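Cryptic loci regulator 2 (Schizosaccharomyces pombe 972h-, PDB 5IKJ) promotes transcriptional silencing of heterochromatin as part of the SHREC repressor complex, acting upstream of histone deacetylases and helping to position nucleosomes at these loci. Local coordinates at residues R461-V466 / G493-P498. Sequence-based numbering, arbitrary orientation.
Sequences RRLQMV and GRWYEP
A buried salt bridge between Arg462, on the first turn of helix 461-469, and Glu497 ties this short helix to the segment leaving strand 491-494, which pairs antiparallel with 394-397, in the SH3-clan, Clr2-family part of the protein. With CG anti to the backbone N (chi1 179°) and the chain extended as far as NE, Arg462 spans the gap and grips a single oxygen side-on. Arg462 NE lies 2.9 Å from Glu497 OE2 and Arg462 NH2 3.2 Å from it. The NE bond is the straighter, at 157°. Both donors come from one face of the carboxylate, whose plane is turned 32° from the guanidinium. Asp393 pairs with NH1, so two acids flank this arginine and probably offset the nearby positive charge of Arg494, itself paired with Glu246. Trp495 CE3 lies over one face of the guanidinium, whose NH2 sits at the edge of the indole, near its plane. A lysine in place of Arg462 would probably be unable to serve Glu497 and Asp393 together, leaving one acid without its mate. Beside the charged pair the contact turns apolar: Leu463 CD2 meets Trp495 CH2 at 4.0 Å, and Val466 CG2 packs 3.6 Å from Glu497 CG. Val466 and Pro498 meet tip to tip, CG1 to CD at 3.6 Å, while Phe474 of strand 472-476 touches both Leu463 and Val466. At the far end of the arginine, one water accepts from Arg462 NH2 at 2.8 Å and from Arg494 NE, and probably donates to Trp495 O.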
loop_
_atom_site.group_PDB
_atom_site.type_symbol
_atom_site.label_atom_id
_atom_site.label_comp_id
_atom_site.label_asym_id
_atom_site.label_seq_id
_atom_site.Cartn_x
_atom_site.Cartn_y
_atom_site.Cartn_z
ATOM N N ARG A 461 11.743 8.795 6.368
ATOM C CA ARG A 461 11.021 9.173 7.579
ATOM C C ARG A 461 11.179 8.120 8.668
ATOM O O ARG A 461 11.317 8.451 9.851
ATOM C CB ARG A 461 9.543 9.388 7.256
ATOM C CG ARG A 461 8.783 10.137 8.335
ATOM C CD ARG A 461 7.598 9.336 8.834
ATOM N NE ARG A 461 6.930 9.996 9.951
ATOM C CZ ARG A 461 6.084 9.393 10.781
ATOM N NH1 ARG A 461 5.801 8.105 10.632
ATOM N NH2 ARG A 461 5.523 10.077 11.768
ATOM N N ARG A 462 11.163 6.842 8.284
ATOM C CA ARG A 462 11.303 5.764 9.257
ATOM C C ARG A 462 12.580 5.923 10.074
ATOM O O ARG A 462 12.559 5.814 11.306
ATOM C CB ARG A 462 11.280 4.418 8.532
ATOM C CG ARG A 462 11.447 3.193 9.417
ATOM C CD ARG A 462 11.411 1.935 8.562
ATOM N NE ARG A 462 11.382 0.702 9.342
ATOM C CZ ARG A 462 11.349 -0.515 8.806
ATOM N NH1 ARG A 462 11.343 -0.663 7.486
ATOM N NH2 ARG A 462 11.322 -1.586 9.584
ATOM N N LEU A 463 13.706 6.182 9.406
ATOM C CA LEU A 463 14.974 6.319 10.115
ATOM C C LEU A 463 15.086 7.659 10.834
ATOM O O LEU A 463 15.721 7.735 11.892
ATOM C CB LEU A 463 16.143 6.140 9.145
ATOM C CG LEU A 463 16.356 4.726 8.596
ATOM C CD1 LEU A 463 17.541 4.698 7.642
ATOM C CD2 LEU A 463 16.561 3.711 9.716
ATOM N N GLN A 464 14.488 8.719 10.285
ATOM C CA GLN A 464 14.436 9.985 11.007
ATOM C C GLN A 464 13.781 9.807 12.370
ATOM O O GLN A 464 14.227 10.389 13.365
ATOM C CB GLN A 464 13.672 11.030 10.193
ATOM C CG GLN A 464 14.367 11.490 8.921
ATOM C CD GLN A 464 13.516 12.461 8.121
ATOM O OE1 GLN A 464 12.369 12.734 8.475
ATOM N NE2 GLN A 464 14.075 12.985 7.036
ATOM N N MET A 465 12.717 9.003 12.433
ATOM C CA MET A 465 12.011 8.801 13.692
ATOM C C MET A 465 12.814 7.920 14.640
ATOM O O MET A 465 12.869 8.186 15.846
ATOM C CB MET A 465 10.634 8.194 13.421
ATOM C CG MET A 465 9.667 9.145 12.727
ATOM S SD MET A 465 9.199 10.563 13.743
ATOM C CE MET A 465 8.407 9.757 15.135
ATOM N N VAL A 466 13.444 6.864 14.118
ATOM C CA VAL A 466 14.312 6.037 14.950
ATOM C C VAL A 466 15.414 6.883 15.570
ATOM O O VAL A 466 15.836 6.635 16.706
ATOM C CB VAL A 466 14.894 4.869 14.126
ATOM C CG1 VAL A 466 15.944 4.103 14.927
ATOM C CG2 VAL A 466 13.784 3.928 13.684
ATOM N N GLY A 493 16.469 -11.293 6.351
ATOM C CA GLY A 493 15.215 -11.012 7.018
ATOM C C GLY A 493 15.014 -9.517 7.164
ATOM O O GLY A 493 15.759 -8.710 6.610
ATOM N N ARG A 494 13.978 -9.172 7.920
ATOM C CA ARG A 494 13.685 -7.775 8.192
ATOM C C ARG A 494 14.714 -7.173 9.140
ATOM O O ARG A 494 15.279 -7.854 9.999
ATOM C CB ARG A 494 12.300 -7.622 8.814
ATOM C CG ARG A 494 11.132 -7.900 7.884
ATOM C CD ARG A 494 9.810 -7.704 8.618
ATOM N NE ARG A 494 9.755 -6.408 9.290
ATOM C CZ ARG A 494 8.741 -5.990 10.040
ATOM N NH1 ARG A 494 7.679 -6.760 10.223
ATOM N NH2 ARG A 494 8.793 -4.794 10.607
ATOM N N TRP A 495 14.950 -5.876 8.971
ATOM C CA TRP A 495 15.603 -5.067 9.988
ATOM C C TRP A 495 14.529 -4.471 10.888
ATOM O O TRP A 495 13.535 -3.926 10.399
ATOM C CB TRP A 495 16.439 -3.959 9.346
ATOM C CG TRP A 495 17.045 -2.987 10.319
ATOM C CD1 TRP A 495 18.287 -3.053 10.882
ATOM C CD2 TRP A 495 16.436 -1.794 10.834
ATOM N NE1 TRP A 495 18.488 -1.979 11.715
ATOM C CE2 TRP A 495 17.367 -1.192 11.704
ATOM C CE3 TRP A 495 15.195 -1.181 10.646
ATOM C CZ2 TRP A 495 17.095 -0.005 12.383
ATOM C CZ3 TRP A 495 14.926 -0.003 11.323
ATOM C CH2 TRP A 495 15.871 0.572 12.180
ATOM N N TYR A 496 14.723 -4.588 12.196
ATOM C CA TYR A 496 13.774 -4.070 13.168
ATOM C C TYR A 496 14.383 -2.896 13.922
ATOM O O TYR A 496 15.594 -2.843 14.156
ATOM C CB TYR A 496 13.345 -5.157 14.159
ATOM C CG TYR A 496 12.597 -6.311 13.532
ATOM C CD1 TYR A 496 11.250 -6.202 13.217
ATOM C CD2 TYR A 496 13.236 -7.513 13.264
ATOM C CE1 TYR A 496 10.562 -7.256 12.648
ATOM C CE2 TYR A 496 12.557 -8.571 12.696
ATOM C CZ TYR A 496 11.221 -8.437 12.390
ATOM O OH TYR A 496 10.537 -9.487 11.823
ATOM N N GLU A 497 13.523 -1.954 14.300
ATOM C CA GLU A 497 13.970 -0.798 15.055
ATOM C C GLU A 497 14.678 -1.273 16.326
ATOM O O GLU A 497 14.367 -2.346 16.853
ATOM C CB GLU A 497 12.787 0.112 15.397
ATOM C CG GLU A 497 12.154 0.809 14.188
ATOM C CD GLU A 497 11.349 -0.133 13.314
ATOM O OE1 GLU A 497 11.131 -1.292 13.728
ATOM O OE2 GLU A 497 10.934 0.282 12.213
ATOM N N PRO A 498 15.644 -0.503 16.832
ATOM C CA PRO A 498 16.496 -1.030 17.914
ATOM C C PRO A 498 15.733 -1.379 19.181
ATOM O O PRO A 498 16.172 -2.262 19.929
ATOM C CB PRO A 498 17.507 0.101 18.147
ATOM C CG PRO A 498 16.839 1.331 17.638
ATOM C CD PRO A 498 15.960 0.897 16.505
HETATM O O HOH W 1 11.433 -4.034 8.302
#